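Local coordinates for protein YghZ aldo-keto reductase (Escherichia coli, PDB 3N6Q) that probably reduces aldehydes or ketones as a TIM-barrel oxidoreductase of the aldo-keto reductase family, at residues B[133-138]-B[151-156]; B[165-170]-B[187-192]. One frame throughout, in Å; residues are numbered along the deposited sequence.

Interaction 1. Residues B[133-138]-B[151-156]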
loop_
_atom_site.group_PDB
_atom_site.type_symbol
_atom_site.label_atom_id
_atom_site.label_comp_id
_atom_site.label_asym_id
_atom_site.label_seq_id
_atom_site.Cartn_x
_atom_site.Cartn_y
_atom_site.Cartn_z
ATOM N N ASP B 133 11.651 -14.086 3.432
ATOM C CA ASP B 133 10.835 -14.301 4.658
ATOM C C ASP B 133 11.295 -13.393 5.803
ATOM O O ASP B 133 10.476 -12.896 6.578
ATOM C CB ASP B 133 11.017 -15.767 5.038
ATOM C CG ASP B 133 10.528 -16.665 3.926
ATOM O OD1 ASP B 133 9.303 -16.880 3.866
ATOM O OD2 ASP B 133 11.323 -17.097 3.071
ATOM N N ILE B 134 12.596 -13.134 5.874
ATOM C CA ILE B 134 13.106 -12.207 6.922
ATOM C C ILE B 134 14.089 -11.226 6.319
ATOM O O ILE B 134 14.985 -11.639 5.594
ATOM C CB ILE B 134 13.846 -12.948 8.088
ATOM C CG1 ILE B 134 12.989 -14.166 8.546
ATOM C CG2 ILE B 134 14.077 -11.971 9.229
ATOM C CD1 ILE B 134 13.697 -15.076 9.585
ATOM N N PHE B 135 13.867 -9.929 6.546
ATOM C CA PHE B 135 14.843 -8.940 6.104
ATOM C C PHE B 135 15.476 -8.337 7.355
ATOM O O PHE B 135 14.743 -7.925 8.247
ATOM C CB PHE B 135 14.151 -7.858 5.263
ATOM C CG PHE B 135 15.116 -6.783 4.774
ATOM C CD1 PHE B 135 16.295 -7.141 4.080
ATOM C CD2 PHE B 135 14.842 -5.449 4.991
ATOM C CE1 PHE B 135 17.204 -6.092 3.608
ATOM C CE2 PHE B 135 15.688 -4.421 4.505
ATOM C CZ PHE B 135 16.869 -4.737 3.878
ATOM N N TYR B 136 16.806 -8.302 7.452
ATOM C CA TYR B 136 17.512 -7.766 8.657
ATOM C C TYR B 136 18.162 -6.402 8.377
ATOM O O TYR B 136 18.837 -6.234 7.360
ATOM C CB TYR B 136 18.716 -8.645 8.939
ATOM C CG TYR B 136 18.387 -9.944 9.677
ATOM C CD1 TYR B 136 18.523 -10.030 11.082
ATOM C CD2 TYR B 136 18.063 -11.114 8.942
ATOM C CE1 TYR B 136 18.378 -11.268 11.767
ATOM C CE2 TYR B 136 17.856 -12.358 9.624
ATOM C CZ TYR B 136 18.039 -12.419 11.031
ATOM O OH TYR B 136 17.865 -13.649 11.635
ATOM N N SER B 137 18.193 -5.541 9.413
ATOM C CA SER B 137 19.303 -4.624 9.574
ATOM C C SER B 137 20.522 -5.422 10.059
ATOM O O SER B 137 20.494 -5.993 11.188
ATOM C CB SER B 137 18.874 -3.532 10.591
ATOM O OG SER B 137 20.007 -2.725 10.824
ATOM N N HIS B 138 21.624 -5.409 9.291
ATOM C CA HIS B 138 22.783 -6.344 9.535
ATOM C C HIS B 138 23.664 -5.894 10.718
ATOM O O HIS B 138 24.440 -6.686 11.311
ATOM C CB HIS B 138 23.649 -6.463 8.260
ATOM C CG HIS B 138 24.386 -7.764 8.150
ATOM N ND1 HIS B 138 24.985 -8.180 6.973
ATOM C CD2 HIS B 138 24.748 -8.665 9.098
ATOM C CE1 HIS B 138 25.677 -9.286 7.198
ATOM N NE2 HIS B 138 25.526 -9.619 8.475
ATOM N N SER B 151 11.630 2.504 9.966
ATOM C CA SER B 151 10.649 2.863 8.935
ATOM C C SER B 151 10.965 2.118 7.656
ATOM O O SER B 151 10.059 1.653 6.953
ATOM C CB SER B 151 10.680 4.370 8.585
ATOM O OG SER B 151 9.671 4.648 7.604
ATOM N N ALA B 152 12.253 2.034 7.361
ATOM C CA ALA B 152 12.685 1.235 6.159
ATOM C C ALA B 152 12.248 -0.248 6.278
ATOM O O ALA B 152 11.691 -0.837 5.342
ATOM C CB ALA B 152 14.194 1.335 5.945
ATOM N N LEU B 153 12.588 -0.878 7.390
ATOM C CA LEU B 153 12.096 -2.237 7.637
ATOM C C LEU B 153 10.567 -2.293 7.526
ATOM O O LEU B 153 10.048 -3.249 6.910
ATOM C CB LEU B 153 12.549 -2.736 9.039
ATOM C CG LEU B 153 14.044 -2.788 9.204
ATOM C CD1 LEU B 153 14.349 -3.208 10.720
ATOM C CD2 LEU B 153 14.683 -3.789 8.229
ATOM N N ALA B 154 9.839 -1.308 8.085
ATOM C CA ALA B 154 8.379 -1.328 8.008
ATOM C C ALA B 154 7.877 -1.259 6.571
ATOM O O ALA B 154 6.921 -1.921 6.215
ATOM C CB ALA B 154 7.744 -0.226 8.833
ATOM N N HIS B 155 8.524 -0.411 5.775
ATOM C CA HIS B 155 8.172 -0.319 4.375
ATOM C C HIS B 155 8.401 -1.649 3.637
ATOM O O HIS B 155 7.584 -2.043 2.796
ATOM C CB HIS B 155 8.973 0.819 3.724
ATOM C CG HIS B 155 8.556 1.085 2.306
ATOM N ND1 HIS B 155 7.444 1.852 1.998
ATOM C CD2 HIS B 155 8.991 0.563 1.142
ATOM C CE1 HIS B 155 7.286 1.868 0.688
ATOM N NE2 HIS B 155 8.238 1.131 0.144
ATOM N N ALA B 156 9.478 -2.366 3.975
ATOM C CA ALA B 156 9.739 -3.679 3.347
ATOM C C ALA B 156 8.567 -4.604 3.622
ATOM O O ALA B 156 8.095 -5.370 2.763
ATOM C CB ALA B 156 11.074 -4.292 3.920
#

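Interaction 2. Residues B[165-170]-B[187-192]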
loop_
_atom_site.group_PDB
_atom_site.type_symbol
_atom_site.label_atom_id
_atom_site.label_comp_id
_atom_site.label_asym_id
_atom_site.label_seq_id
_atom_site.Cartn_x
_atom_site.Cartn_y
_atom_site.Cartn_z
ATOM N N VAL B 165 10.750 -9.025 9.940
ATOM C CA VAL B 165 12.009 -8.312 9.982
ATOM C C VAL B 165 12.855 -8.710 11.199
ATOM O O VAL B 165 12.316 -9.116 12.210
ATOM C CB VAL B 165 11.797 -6.765 9.914
ATOM C CG1 VAL B 165 11.360 -6.387 8.476
ATOM C CG2 VAL B 165 10.816 -6.284 10.944
ATOM N N GLY B 166 14.160 -8.548 11.073
ATOM C CA GLY B 166 15.162 -9.001 12.080
ATOM C C GLY B 166 16.214 -7.899 12.259
ATOM O O GLY B 166 16.339 -6.975 11.429
ATOM N N ILE B 167 16.951 -7.962 13.353
ATOM C CA ILE B 167 18.154 -7.190 13.489
ATOM C C ILE B 167 19.319 -8.062 13.866
ATOM O O ILE B 167 19.153 -9.167 14.430
ATOM C CB ILE B 167 18.002 -6.012 14.490
ATOM C CG1 ILE B 167 17.624 -6.559 15.894
ATOM C CG2 ILE B 167 16.861 -5.091 14.069
ATOM C CD1 ILE B 167 17.398 -5.348 16.946
ATOM N N SER B 168 20.507 -7.551 13.626
ATOM C CA SER B 168 21.741 -8.287 13.938
ATOM C C SER B 168 22.763 -7.396 14.619
ATOM O O SER B 168 23.014 -6.293 14.187
ATOM C CB SER B 168 22.346 -8.941 12.658
ATOM O OG SER B 168 23.464 -9.746 13.005
ATOM N N SER B 169 23.269 -7.881 15.758
ATOM C CA SER B 169 24.304 -7.226 16.543
ATOM C C SER B 169 23.948 -5.863 17.122
ATOM O O SER B 169 24.802 -4.980 17.242
ATOM C CB SER B 169 25.664 -7.277 15.859
ATOM O OG SER B 169 25.929 -8.605 15.327
ATOM N N TYR B 170 22.704 -5.729 17.570
ATOM C CA TYR B 170 22.232 -4.534 18.269
ATOM C C TYR B 170 22.375 -4.830 19.746
ATOM O O TYR B 170 21.994 -5.900 20.185
ATOM C CB TYR B 170 20.765 -4.283 17.958
ATOM C CG TYR B 170 20.581 -3.521 16.647
ATOM C CD1 TYR B 170 21.022 -4.082 15.435
ATOM C CD2 TYR B 170 19.845 -2.353 16.627
ATOM C CE1 TYR B 170 20.838 -3.384 14.194
ATOM C CE2 TYR B 170 19.597 -1.686 15.425
ATOM C CZ TYR B 170 20.071 -2.221 14.225
ATOM O OH TYR B 170 19.797 -1.493 13.081
ATOM N N ILE B 187 4.301 -3.743 13.828
ATOM C CA ILE B 187 5.101 -4.853 13.360
ATOM C C ILE B 187 5.950 -5.338 14.551
ATOM O O ILE B 187 6.622 -4.524 15.195
ATOM C CB ILE B 187 6.050 -4.349 12.235
ATOM C CG1 ILE B 187 5.188 -3.983 11.015
ATOM C CG2 ILE B 187 7.121 -5.444 11.892
ATOM C CD1 ILE B 187 6.000 -3.269 9.952
ATOM N N PRO B 188 5.883 -6.646 14.870
ATOM C CA PRO B 188 6.790 -7.145 15.923
ATOM C C PRO B 188 8.157 -7.438 15.367
ATOM O O PRO B 188 8.252 -8.042 14.281
ATOM C CB PRO B 188 6.133 -8.475 16.382
ATOM C CG PRO B 188 5.267 -8.963 15.200
ATOM C CD PRO B 188 4.972 -7.688 14.320
ATOM N N LEU B 189 9.213 -7.127 16.110
ATOM C CA LEU B 189 10.556 -7.568 15.713
ATOM C C LEU B 189 10.570 -9.096 15.794
ATOM O O LEU B 189 10.310 -9.642 16.884
ATOM C CB LEU B 189 11.599 -6.986 16.670
ATOM C CG LEU B 189 13.027 -7.475 16.361
ATOM C CD1 LEU B 189 13.571 -6.996 14.913
ATOM C CD2 LEU B 189 14.008 -6.910 17.432
ATOM N N LEU B 190 10.893 -9.811 14.700
ATOM C CA LEU B 190 10.849 -11.291 14.757
ATOM C C LEU B 190 11.991 -11.909 15.566
ATOM O O LEU B 190 11.795 -12.888 16.328
ATOM C CB LEU B 190 10.807 -11.900 13.345
ATOM C CG LEU B 190 10.864 -13.430 13.347
ATOM C CD1 LEU B 190 9.484 -14.063 13.863
ATOM C CD2 LEU B 190 11.226 -13.935 11.921
ATOM N N ILE B 191 13.202 -11.400 15.343
ATOM C CA ILE B 191 14.421 -12.168 15.565
ATOM C C ILE B 191 15.631 -11.251 15.678
ATOM O O ILE B 191 15.721 -10.148 15.025
ATOM C CB ILE B 191 14.592 -13.280 14.469
ATOM C CG1 ILE B 191 15.675 -14.276 14.819
ATOM C CG2 ILE B 191 14.931 -12.637 13.058
ATOM C CD1 ILE B 191 15.557 -15.585 13.869
ATOM N N HIS B 192 16.596 -11.697 16.498
ATOM C CA HIS B 192 17.873 -11.038 16.671
ATOM C C HIS B 192 18.922 -12.092 16.336
ATOM O O HIS B 192 18.840 -13.266 16.803
ATOM C CB HIS B 192 18.017 -10.529 18.144
ATOM C CG HIS B 192 19.235 -9.676 18.404
ATOM N ND1 HIS B 192 20.526 -10.121 18.195
ATOM C CD2 HIS B 192 19.350 -8.404 18.874
ATOM C CE1 HIS B 192 21.379 -9.176 18.547
ATOM N NE2 HIS B 192 20.684 -8.112 18.937
HETATM O O HOH W 1 8.452 -9.089 11.829
#

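Interaction 1. Residues B[133-138]-B[151-156]
The ring of Phe135 presents its CD2 corner to the helix, where Leu153 and Ala156 meet it obliquely. The Leu153 methyl CD2 touches that corner at 3.6 Å, measured to Phe135 CD2, and also reaches CE2 of the same ring. Ala156, one helical turn further on, sets its CB 4.1 Å from Phe135 CD2, so one ring corner touches side chains from successive turns. The torsions explain the meeting. In Phe135 the ring is swung to the far side of CB from its own amide nitrogen (chi1 180°), which sends it out from the strand to the helix. Leu153 starts obliquely from the helix, but its CD2 methyl, the branch not extended from CA, comes nearer the strand, and the two side chains cross at about a right angle. The same methyl also lies 4.1 Å from Ser137 N, against the strand backbone.

All of this is apolar packing between buried residues. Strand 134-137 and helix 151-156 run almost exactly antiparallel, at 169°, with segment axes 9.5 Å apart, and the gap is bridged by one large ring, one leucine and one alanine methyl. Strand 162-168 closes in from the side, where Phe135 and Ala156 both touch Ala162 and Leu153 packs on Val165. The ring of Tyr136 belongs to the other face of the strand and makes a cation-pi contact with Lys97. The Ser137 hydroxyl is bonded to that of Tyr170. Strand 132-137, helix 146-158 and strand 162-168 make up one beta-alpha-beta unit, and the contact is the packing of its helix on its first strand, as in the layer between barrel and helices of a TIM barrel.

Interaction 2. Residues B[165-170]-B[187-192]
Strand 165-168 and the chain entering strand 191-193 pair in parallel, with Leu190 N giving to Val165 O at 3.0 Å and Ile167 N to Ile191 O, also at 3.0 Å, while Ile167 faces His192 in the register. Toward the N-terminal ends of both segments, one water accepts from Val165 N and donates to Pro188 O, joining the backbones where they splay apart. A CA-H...O contact from His192 CA to Ile167 O, 3.2 Å long, adds to the pairing.

On the face that carries Ile167 and His192, Leu189 turns its two methyls to different partners: CD1 lies against Val165 O and Gly166 CA, and CD2 meets Ile167 CD1 at 3.8 Å. Ile167 holds CG1 between its own N and carbonyl carbon (chi1 60°), which brings that branch to Leu189 CD2 and to His192 CD2, 3.9 Å away. Val165 CG2 and Ile187 CG2 touch near the water. The imidazole of His192 reaches past the end of the strand, with Ile167 O over one face and Tyr170 O at its edge. Its NE2 donates to Tyr170 O at 2.9 Å, with 163° at the hydrogen; the carbonyl accepts on a lone pair, and lies only 9° out of the ring plane. A leucine in place of His192 would probably leave Tyr170 O without this donor and the turn after the strand less firmly tied.

Beyond the strand, the Tyr170 ring lies with one face against Ile167 CB. Since NE2 is the donor, that nitrogen carries a proton, and the straight bond fixes the rotation of the ring. The parallel pairing is thus prolonged by a side chain, which pins the loop that follows the strand.

How the interactions relate
Interactions 1 and 2 follow one another along the chain in successive beta-alpha-beta units that share strand 162-168, and their centres are about 9 Å apart. Interaction 1 sets a helix against the outside of the barrel; interaction 2 joins two of its strands edge to edge. They meet directly: Ser137 O lies 2.9 Å from Ser168 N, a probable backbone hydrogen bond between adjacent strands, and Ser137 OG lies 2.6 Å from Tyr170 OH. Val165 also packs on Leu153, so the leucine of the first contact reaches the second. In aldo-keto reductases the C-terminal ends of the barrel strands carry the active site, probably near Ser137 and His138, whereas the His192 side chain turns to helix 172-183.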